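Local coordinates for lectin CEL-IV, C-type (Cucumaria echinata, PDB 3ALU), which binds galactose-containing sugars such as raffinose through a bound calcium ion, as a tetrameric C-type lectin with an EPN carbohydrate-recognition motif, at residues K15-F20 with H50-H55. Residues are numbered along the deposited sequence; the frame is centred on the assembly and turned at random.
Sequences KCFRLF and HLASIH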
ATOM      1  N   LYS A  15       6.027   6.903   6.438  1.00 17.18           N
ATOM      2  CA  LYS A  15       6.048   8.303   5.965  1.00 15.74           C
ATOM      3  C   LYS A  15       6.625   8.397   4.561  1.00 14.71           C
ATOM      4  O   LYS A  15       7.424   7.572   4.164  1.00 14.36           O
ATOM      5  CB  LYS A  15       6.891   9.160   6.904  1.00 16.55           C
ATOM      6  CG  LYS A  15       6.221   9.327   8.249  1.00 19.43           C
ATOM      7  CD  LYS A  15       7.131  10.037   9.244  1.00 21.62           C
ATOM      8  CE  LYS A  15       7.198  11.513   8.941  1.00 22.39           C
ATOM      9  NZ  LYS A  15       7.844  12.243  10.104  1.00 20.09           N
ATOM     10  N   CYS A  16       6.237   9.450   3.828  1.00 14.25           N
ATOM     11  CA  CYS A  16       6.680   9.620   2.461  1.00 12.90           C
ATOM     12  C   CYS A  16       7.519  10.894   2.360  1.00 12.37           C
ATOM     13  O   CYS A  16       7.113  11.961   2.887  1.00 13.73           O
ATOM     14  CB  CYS A  16       5.487   9.774   1.510  1.00 12.56           C
ATOM     15  SG  CYS A  16       4.465   8.278   1.469  1.00 17.33           S
ATOM     16  N   PHE A  17       8.670  10.752   1.734  1.00 12.24           N
ATOM     17  CA  PHE A  17       9.647  11.838   1.668  1.00 12.38           C
ATOM     18  C   PHE A  17      10.048  12.144   0.248  1.00 12.53           C
ATOM     19  O   PHE A  17      10.023  11.281  -0.630  1.00 12.73           O
ATOM     20  CB  PHE A  17      10.912  11.436   2.417  1.00 11.11           C
ATOM     21  CG  PHE A  17      10.701  11.146   3.893  1.00 12.88           C
ATOM     22  CD1 PHE A  17      10.566   9.833   4.341  1.00 13.24           C
ATOM     23  CD2 PHE A  17      10.665  12.180   4.820  1.00 13.56           C
ATOM     24  CE1 PHE A  17      10.406   9.549   5.704  1.00 17.37           C
ATOM     25  CE2 PHE A  17      10.503  11.922   6.173  1.00 13.87           C
ATOM     26  CZ  PHE A  17      10.372  10.630   6.636  1.00 14.67           C
ATOM     27  N   ARG A  18      10.498  13.384   0.043  1.00 12.95           N
ATOM     28  CA  ARG A  18      11.061  13.773  -1.239  1.00 12.86           C
ATOM     29  C   ARG A  18      12.064  14.914  -1.031  1.00 12.72           C
ATOM     30  O   ARG A  18      11.803  15.897  -0.308  1.00 12.37           O
ATOM     31  CB  ARG A  18       9.961  14.170  -2.218  1.00 13.40           C
ATOM     32  CG  ARG A  18      10.509  14.501  -3.634  1.00 14.78           C
ATOM     33  CD  ARG A  18       9.381  14.568  -4.658  1.00 15.56           C
ATOM     34  NE  ARG A  18       9.936  15.163  -5.847  1.00 18.49           N
ATOM     35  CZ  ARG A  18       9.174  15.717  -6.790  1.00 24.76           C
ATOM     36  NH1 ARG A  18       7.853  15.686  -6.670  1.00 22.07           N
ATOM     37  NH2 ARG A  18       9.736  16.288  -7.825  1.00 28.18           N
ATOM     38  N   LEU A  19      13.232  14.711  -1.619  1.00 12.40           N
ATOM     39  CA  LEU A  19      14.290  15.730  -1.683  1.00 11.99           C
ATOM     40  C   LEU A  19      14.062  16.673  -2.835  1.00 13.64           C
ATOM     41  O   LEU A  19      13.916  16.227  -4.008  1.00 14.77           O
ATOM     42  CB  LEU A  19      15.643  15.008  -1.822  1.00 11.90           C
ATOM     43  CG  LEU A  19      16.848  15.937  -2.071  1.00 13.22           C
ATOM     44  CD1 LEU A  19      17.187  16.705  -0.810  1.00 15.28           C
ATOM     45  CD2 LEU A  19      18.037  15.141  -2.535  1.00 13.92           C
ATOM     46  N   PHE A  20      14.083  17.965  -2.531  1.00 13.01           N
ATOM     47  CA  PHE A  20      13.924  19.006  -3.579  1.00 13.47           C
ATOM     48  C   PHE A  20      15.231  19.731  -3.813  1.00 14.86           C
ATOM     49  O   PHE A  20      15.997  19.998  -2.875  1.00 15.63           O
ATOM     50  CB  PHE A  20      12.790  19.973  -3.240  1.00 12.84           C
ATOM     51  CG  PHE A  20      11.430  19.324  -3.315  1.00 12.54           C
ATOM     52  CD1 PHE A  20      10.729  19.291  -4.533  1.00 16.54           C
ATOM     53  CD2 PHE A  20      10.888  18.667  -2.212  1.00 14.04           C
ATOM     54  CE1 PHE A  20       9.500  18.652  -4.628  1.00 16.69           C
ATOM     55  CE2 PHE A  20       9.616  18.037  -2.306  1.00 13.31           C
ATOM     56  CZ  PHE A  20       8.942  18.020  -3.534  1.00 15.56           C
ATOM     57  N   HIS A  50       5.185  19.165   5.247  1.00 12.65           N
ATOM     58  CA  HIS A  50       6.099  19.962   6.093  1.00 12.69           C
ATOM     59  C   HIS A  50       7.499  19.529   5.742  1.00 11.70           C
ATOM     60  O   HIS A  50       7.736  18.474   5.134  1.00 12.04           O
ATOM     61  CB  HIS A  50       5.891  19.674   7.604  1.00 13.00           C
ATOM     62  CG  HIS A  50       4.567  20.136   8.104  1.00 13.65           C
ATOM     63  ND1 HIS A  50       4.274  21.466   8.300  1.00 15.87           N
ATOM     64  CD2 HIS A  50       3.420  19.453   8.321  1.00 16.00           C
ATOM     65  CE1 HIS A  50       3.001  21.585   8.655  1.00 16.98           C
ATOM     66  NE2 HIS A  50       2.462  20.379   8.675  1.00 18.57           N
ATOM     67  N   LEU A  51       8.460  20.367   6.103  1.00 11.55           N
ATOM     68  CA  LEU A  51       9.830  19.886   6.077  1.00 10.57           C
ATOM     69  C   LEU A  51       9.873  18.647   6.977  1.00 11.89           C
ATOM     70  O   LEU A  51       9.112  18.536   7.945  1.00 12.18           O
ATOM     71  CB  LEU A  51      10.775  20.946   6.591  1.00 11.34           C
ATOM     72  CG  LEU A  51      11.079  22.081   5.628  1.00 10.10           C
ATOM     73  CD1 LEU A  51      11.707  23.258   6.385  1.00 12.56           C
ATOM     74  CD2 LEU A  51      12.009  21.594   4.550  1.00 11.25           C
ATOM     75  N   ALA A  52      10.784  17.710   6.658  1.00 10.23           N
ATOM     76  CA  ALA A  52      10.815  16.419   7.313  1.00 10.49           C
ATOM     77  C   ALA A  52      11.138  16.547   8.799  1.00 11.30           C
ATOM     78  O   ALA A  52      12.007  17.320   9.151  1.00 11.18           O
ATOM     79  CB  ALA A  52      11.865  15.539   6.649  1.00 12.47           C
ATOM     80  N   SER A  53      10.464  15.759   9.618  1.00 11.06           N
ATOM     81  CA  SER A  53      10.895  15.587  11.032  1.00 11.82           C
ATOM     82  C   SER A  53      11.544  14.212  11.166  1.00 12.35           C
ATOM     83  O   SER A  53      11.344  13.397  10.287  1.00 14.49           O
ATOM     84  CB  SER A  53       9.733  15.724  11.966  1.00 12.12           C
ATOM     85  OG  SER A  53       8.703  14.735  11.801  1.00 12.40           O
ATOM     86  N   ILE A  54      12.314  13.974  12.251  1.00 12.70           N
ATOM     87  CA  ILE A  54      13.160  12.762  12.337  1.00 12.40           C
ATOM     88  C   ILE A  54      13.048  12.274  13.765  1.00 13.00           C
ATOM     89  O   ILE A  54      13.244  13.085  14.698  1.00 12.77           O
ATOM     90  CB  ILE A  54      14.629  13.076  11.968  1.00 11.69           C
ATOM     91  CG1 ILE A  54      14.708  13.723  10.552  1.00 12.56           C
ATOM     92  CG2 ILE A  54      15.517  11.810  12.086  1.00 10.80           C
ATOM     93  CD1 ILE A  54      16.104  14.239  10.136  1.00 11.69           C
ATOM     94  N   HIS A  55      12.733  10.980  13.946  1.00 12.63           N
ATOM     95  CA  HIS A  55      12.343  10.498  15.295  1.00 13.66           C
ATOM     96  C   HIS A  55      13.095   9.290  15.788  1.00 14.40           C
ATOM     97  O   HIS A  55      12.785   8.748  16.863  1.00 14.83           O
ATOM     98  CB  HIS A  55      10.855  10.258  15.321  1.00 14.20           C
ATOM     99  CG  HIS A  55      10.112  11.524  15.155  1.00 14.49           C
ATOM    100  ND1 HIS A  55       9.586  11.931  13.940  1.00 19.26           N
ATOM    101  CD2 HIS A  55       9.945  12.548  16.010  1.00 10.86           C
ATOM    102  CE1 HIS A  55       9.049  13.130  14.089  1.00 14.00           C
ATOM    103  NE2 HIS A  55       9.262  13.531  15.330  1.00 18.85           N
TER
HETATM  104  O   HOH W   1      10.092  11.007  10.244  1.00 34.15           O
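Lys15 NZ makes two clear hydrogen bonds, to water 1 and to Gln148 OE1, at the far end of a long side chain that spans the gap to Ser53. It donates to water 1 over 2.6 Å between NZ and the water oxygen, and that water in turn donates to the backbone O of Ser53 (2.7 Å), so a single water bridges the two segments. Gln148 OE1 also accepts a hydrogen bond from Ser53 N, which ties the lysine and the serine to one amide. Ser53 OG lies 3.1 Å from Lys15 NZ, though its clear partner is Asp100 OD1, to which it is hydrogen-bonded. A bend at chi3 (75°) in an otherwise extended chain turns the lysine end toward Ser53. Farther along the segment, His55 ND1 is 4.2 Å from Lys15 NZ, which lies at the ring edge; His55 NE2 is hydrogen-bonded to Ser102 OG.

Beside this polar end, the Phe17 ring presents its edge to Ala52, with CE2 3.9 Å from the methyl CB. Water 1 lies in the ring plane too, off CZ. Strands 15-21 and 45-51 flank strand 143-148; the contact forms just past the end of strand 45-51, where 52-55 runs on as loop toward helix 57-70. That helix packs on Phe17 and Ile54. Antiparallel pairing of the N-terminal strand 15-21 with the C-terminal strand 143-148 is characteristic of the C-type lectin fold.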